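Long-range contacts in peroxiredoxin 5 (Alvinella pompejana, PDB 2XHF), which is a peroxiredoxin, an antioxidant oxidoreductase that probably reduces peroxides on a thioredoxin-like fold: residues Phe48-Ala53 against Ile80-Val85; Leu118-Asp123 against Asn131-Tyr136. All coordinates share one frame; numbering follows the deposited sequence.

Contact 1: residues Phe48-Ala53 against Ile80-Val85; sequences FSVVGA and IACIAV
The ring of Phe48 lies against Cys82, filling the hollow between Cys82 and Ile80 on the neighbouring strand. With chi1 at 72°, its CG sits between the backbone N and the carbonyl carbon. CB leaves on the face shared with Cys82, and the ring bends over until it rests on that residue. Cys82 CB comes in over one face, 3.6 Å from Phe48 CZ, as a CH-pi contact. Ile80 meets the ring differently: its CG2 is at the edge, in the ring plane, 3.9 Å from Phe48 CE1. The Cys82 sulfur approaches the ring obliquely, with SG 3.8 Å from Phe48 CE2. Cys82 SG is also 3.9 Å from Val50 CG2, and Val50 CG1 lies almost as near. The sulfur is therefore a bump lodged between the ring and the forked tip of Val50. Its position follows from chi1 of 175°, with SG anti to the backbone N. Val50 then reaches on to the next small residue: its CG2 touches Ala84 CB at 3.7 Å. On the other face of the sheet Ser49 CB packs more lightly on Ile83 CG2.

Backbone bonds set this fit. The strands run parallel, pairing Phe48 with Cys82 and Ser49 with Ile83. Phe48 N donates to Ala81 O at 2.9 Å, and Phe48 O accepts from Ile83 N. The last rung is Val50 N to Ile83 O, 3.1 Å. Beyond it the chains part, and a water takes over. It donates to Val50 O and accepts from Val85 N, 2.9 Å away.

Tyr65 stacks on the Phe48 ring, and Trp94 of helix 88-98 covers Val50. Main-chain bonds thus fix the pairing in this thioredoxin-like sheet; the side chains, meeting through carbon and sulfur, add shape and burial, not charge or polar bonds.

Contact 2: residues Leu118-Asp123 against Asn131-Tyr136; sequences LGTELD and NRSRRY
Arg134 N donates to Thr120 O at 2.8 Å, nearly straight (173°), and Leu122 N donates to Arg132 O, also at 2.8 Å. These two bonds flank a single backbone bridge of Glu121 with Ser133. Ser133 O is buried here without a partner in the model.

Among side chains, Asn131 ND2 donates to Glu121 OE1 at 3.1 Å. The acceptor lies in the amide plane, yet the amide meets the carboxylate from above, 74° out of its plane. Asn131 OD1 is bonded to Ser125 OG. With an alanine in place of Asn131, the Glu121 carboxylate would probably lose this donor and Ser125 OG the oxygen it bonds to. Ser133 OG donates within its own segment to Arg134 O. The guanidinium end of Arg132 leads off from segment 118-123, bonding Asn130 through NE and reaching Asp87 of the second subunit in a salt bridge.

Water ties Arg134 to the other loop. One molecule accepts from Arg134 NE at 2.7 Å and donates to Glu121 O at 2.6 Å and to Gly119 O. The guanidinium carries this water at its edge, in plane, and has Leu122 CA over one face.

The apolar part has two patches. Tyr136 CG lies between its backbone N and carbonyl carbon (chi1 57°), which sets the ring against Leu118 and Thr120. Leu118 CD2 comes obliquely upon it, 3.5 Å from Tyr136 CZ. The Thr120 and Tyr136 side chains cross at about a right angle, Thr120 CG2 being 3.8 Å from Tyr136 CD2. At the outer patch Leu122 CD1 lies 3.7 Å from Arg134 CG.

Helix 113-118 ends at Leu118 in a Schellman motif, with Gly119 as C-prime. Helix 125-128 lies in the chain between the two loops. Phe114 packs on Tyr136, where strand 136-141 sets out.

How the contacts relate
The two contacts are neighbours, with centres about 10 Å apart, and they meet along strand 44-49. That strand pairs in parallel with 79-84 on one side and antiparallel with 136-141 on the other. Ser49 is the main joint: its OG is probably hydrogen-bonded to Arg134 O at 2.8 Å and to Tyr136 N at 2.9 Å. Farther on, Arg132 NH1 bonds Val51 O. Contact 1 is fully buried, its centre about 5 Å from that of the chain; contact 2 is partly buried, its centre about 12 Å from it. In peroxiredoxins the loop after strand 44-49 leads to the peroxidatic site, so contact 1 probably lies at the base of that region.

Contact 1: residues Phe48-Ala53 against Ile80-Val85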
# COMPACT_ATOMS: atom_id res chain seq x y z
N PHE A 48 7.47 -5.76 -15.97
CA PHE A 48 6.06 -6.14 -15.94
C PHE A 48 5.37 -5.44 -14.80
O PHE A 48 6.01 -5.03 -13.81
CB PHE A 48 5.86 -7.67 -15.86
CG PHE A 48 6.22 -8.28 -14.52
CD1 PHE A 48 7.53 -8.61 -14.22
CD2 PHE A 48 5.24 -8.52 -13.57
CE1 PHE A 48 7.86 -9.16 -13.01
CE2 PHE A 48 5.58 -9.08 -12.36
CZ PHE A 48 6.88 -9.39 -12.08
N SER A 49 4.06 -5.25 -14.95
CA SER A 49 3.28 -4.55 -13.95
C SER A 49 2.32 -5.44 -13.17
O SER A 49 1.89 -6.49 -13.65
CB SER A 49 2.49 -3.43 -14.62
OG SER A 49 1.58 -4.00 -15.55
N VAL A 50 1.96 -4.97 -11.98
CA VAL A 50 0.82 -5.50 -11.25
C VAL A 50 -0.09 -4.35 -10.86
O VAL A 50 0.35 -3.21 -10.81
CB VAL A 50 1.24 -6.30 -10.00
CG1 VAL A 50 2.03 -7.53 -10.39
CG2 VAL A 50 1.99 -5.42 -8.98
N VAL A 51 -1.35 -4.66 -10.58
CA VAL A 51 -2.32 -3.65 -10.20
C VAL A 51 -1.96 -3.06 -8.84
O VAL A 51 -2.14 -1.87 -8.58
CB VAL A 51 -3.75 -4.25 -10.22
CG1 VAL A 51 -4.79 -3.24 -9.69
CG2 VAL A 51 -4.08 -4.68 -11.65
N GLY A 52 -1.46 -3.89 -7.94
CA GLY A 52 -0.98 -3.37 -6.68
C GLY A 52 -0.42 -4.43 -5.79
O GLY A 52 -0.81 -5.59 -5.86
N ALA A 53 0.48 -4.01 -4.91
CA ALA A 53 0.98 -4.89 -3.86
C ALA A 53 -0.23 -5.40 -3.07
O ALA A 53 -1.13 -4.62 -2.71
CB ALA A 53 1.90 -4.11 -2.97
N ILE A 80 15.04 -8.09 -14.08
CA ILE A 80 13.59 -8.21 -14.10
C ILE A 80 13.05 -7.24 -13.08
O ILE A 80 13.49 -7.22 -11.93
CB ILE A 80 13.13 -9.64 -13.74
CG1 ILE A 80 13.85 -10.67 -14.58
CG2 ILE A 80 11.60 -9.79 -13.87
CD1 ILE A 80 13.73 -12.08 -14.05
N ALA A 81 12.09 -6.43 -13.51
CA ALA A 81 11.48 -5.45 -12.64
C ALA A 81 9.97 -5.56 -12.68
O ALA A 81 9.38 -5.71 -13.75
CB ALA A 81 11.89 -4.05 -13.05
N CYS A 82 9.37 -5.48 -11.49
CA CYS A 82 7.94 -5.42 -11.32
C CYS A 82 7.60 -4.00 -10.90
O CYS A 82 8.21 -3.49 -9.98
CB CYS A 82 7.51 -6.37 -10.23
SG CYS A 82 5.75 -6.31 -9.78
N ILE A 83 6.63 -3.38 -11.57
CA ILE A 83 6.25 -2.01 -11.27
C ILE A 83 4.77 -1.95 -10.88
O ILE A 83 3.92 -2.62 -11.49
CB ILE A 83 6.58 -1.07 -12.45
CG1 ILE A 83 6.40 0.39 -12.07
CG2 ILE A 83 5.80 -1.40 -13.71
CD1 ILE A 83 7.25 1.34 -12.96
N ALA A 84 4.47 -1.15 -9.87
CA ALA A 84 3.10 -0.93 -9.43
C ALA A 84 2.94 0.47 -8.91
O ALA A 84 3.89 1.08 -8.42
CB ALA A 84 2.77 -1.90 -8.32
N VAL A 85 1.71 0.97 -8.95
CA VAL A 85 1.38 2.26 -8.38
C VAL A 85 1.09 1.99 -6.90
O VAL A 85 -0.03 1.64 -6.49
CB VAL A 85 0.21 2.92 -9.13
CG1 VAL A 85 -0.13 4.26 -8.51
CG2 VAL A 85 0.53 3.08 -10.62
O HOH W 1 -0.35 -0.58 -10.36

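Contact 2: residues Leu118-Asp123 against Asn131-Tyr136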
# COMPACT_ATOMS: atom_id res chain seq x y z
N LEU A 118 3.05 6.01 -19.93
CA LEU A 118 3.00 4.82 -20.77
C LEU A 118 1.60 4.63 -21.36
O LEU A 118 1.43 3.91 -22.34
CB LEU A 118 3.41 3.59 -19.94
CG LEU A 118 3.91 2.37 -20.71
CD1 LEU A 118 5.16 2.68 -21.55
CD2 LEU A 118 4.17 1.22 -19.76
N GLY A 119 0.61 5.28 -20.75
CA GLY A 119 -0.77 5.17 -21.20
C GLY A 119 -1.50 3.93 -20.68
O GLY A 119 -2.44 3.45 -21.32
N THR A 120 -1.09 3.42 -19.53
CA THR A 120 -1.60 2.14 -19.04
C THR A 120 -2.42 2.31 -17.76
O THR A 120 -2.54 1.39 -16.96
CB THR A 120 -0.45 1.15 -18.78
OG1 THR A 120 0.50 1.75 -17.90
CG2 THR A 120 0.26 0.80 -20.09
N GLU A 121 -2.96 3.50 -17.56
CA GLU A 121 -3.83 3.75 -16.43
C GLU A 121 -5.10 2.89 -16.45
O GLU A 121 -5.75 2.71 -17.49
CB GLU A 121 -4.22 5.23 -16.39
CG GLU A 121 -3.88 5.92 -15.10
CD GLU A 121 -4.34 7.36 -15.08
OE1 GLU A 121 -4.45 7.94 -13.98
OE2 GLU A 121 -4.57 7.92 -16.17
N LEU A 122 -5.44 2.40 -15.27
CA LEU A 122 -6.65 1.64 -15.01
C LEU A 122 -7.61 2.57 -14.29
O LEU A 122 -7.19 3.36 -13.44
CB LEU A 122 -6.27 0.48 -14.10
CG LEU A 122 -7.12 -0.76 -13.93
CD1 LEU A 122 -7.40 -1.44 -15.26
CD2 LEU A 122 -6.37 -1.69 -13.03
N ASP A 123 -8.89 2.46 -14.61
CA ASP A 123 -9.94 3.21 -13.93
C ASP A 123 -10.31 2.44 -12.66
O ASP A 123 -11.28 1.69 -12.65
CB ASP A 123 -11.16 3.33 -14.85
CG ASP A 123 -12.22 4.26 -14.31
OD1 ASP A 123 -12.08 4.74 -13.17
OD2 ASP A 123 -13.22 4.49 -15.03
N ASN A 131 -5.94 5.43 -9.41
CA ASN A 131 -5.79 4.71 -10.66
C ASN A 131 -4.48 3.96 -10.66
O ASN A 131 -3.42 4.52 -10.42
CB ASN A 131 -5.83 5.67 -11.84
CG ASN A 131 -7.21 6.23 -12.07
OD1 ASN A 131 -8.18 5.78 -11.47
ND2 ASN A 131 -7.30 7.20 -12.97
N ARG A 132 -4.58 2.66 -10.90
CA ARG A 132 -3.43 1.79 -10.88
C ARG A 132 -3.06 1.51 -12.32
O ARG A 132 -3.60 2.10 -13.24
CB ARG A 132 -3.76 0.51 -10.13
CG ARG A 132 -4.23 0.76 -8.69
CD ARG A 132 -3.12 1.40 -7.84
NE ARG A 132 -3.52 1.55 -6.44
CZ ARG A 132 -3.39 0.62 -5.49
NH1 ARG A 132 -2.80 -0.53 -5.75
NH2 ARG A 132 -3.81 0.87 -4.26
N SER A 133 -2.12 0.61 -12.51
CA SER A 133 -1.71 0.24 -13.86
C SER A 133 -2.44 -1.00 -14.33
O SER A 133 -2.64 -1.92 -13.55
CB SER A 133 -0.23 -0.08 -13.87
OG SER A 133 0.24 -0.32 -15.20
N ARG A 134 -2.75 -1.03 -15.61
CA ARG A 134 -3.13 -2.26 -16.28
C ARG A 134 -1.93 -3.17 -16.31
O ARG A 134 -0.80 -2.70 -16.18
CB ARG A 134 -3.55 -1.99 -17.72
CG ARG A 134 -4.76 -1.10 -17.86
CD ARG A 134 -5.24 -0.98 -19.30
NE ARG A 134 -6.11 0.18 -19.44
CZ ARG A 134 -7.42 0.20 -19.19
NH1 ARG A 134 -8.05 -0.90 -18.78
NH2 ARG A 134 -8.10 1.33 -19.35
N ARG A 135 -2.17 -4.46 -16.53
CA ARG A 135 -1.11 -5.45 -16.59
C ARG A 135 -0.48 -5.51 -17.98
O ARG A 135 -1.18 -5.61 -19.00
CB ARG A 135 -1.64 -6.83 -16.19
CG ARG A 135 -2.09 -6.93 -14.75
CD ARG A 135 -2.40 -8.36 -14.38
NE ARG A 135 -3.76 -8.72 -14.77
CZ ARG A 135 -4.83 -8.63 -13.98
NH1 ARG A 135 -4.71 -8.19 -12.73
NH2 ARG A 135 -6.02 -8.97 -14.44
N TYR A 136 0.85 -5.43 -18.00
CA TYR A 136 1.63 -5.65 -19.21
C TYR A 136 2.95 -6.34 -18.85
O TYR A 136 3.36 -6.41 -17.69
CB TYR A 136 1.90 -4.34 -19.96
CG TYR A 136 2.60 -3.31 -19.10
CD1 TYR A 136 3.96 -3.38 -18.89
CD2 TYR A 136 1.89 -2.29 -18.48
CE1 TYR A 136 4.61 -2.46 -18.09
CE2 TYR A 136 2.53 -1.37 -17.66
CZ TYR A 136 3.89 -1.46 -17.49
OH TYR A 136 4.52 -0.54 -16.69
O HOH W 2 -5.11 2.64 -20.05
O HOH W 3 -9.80 1.29 -17.03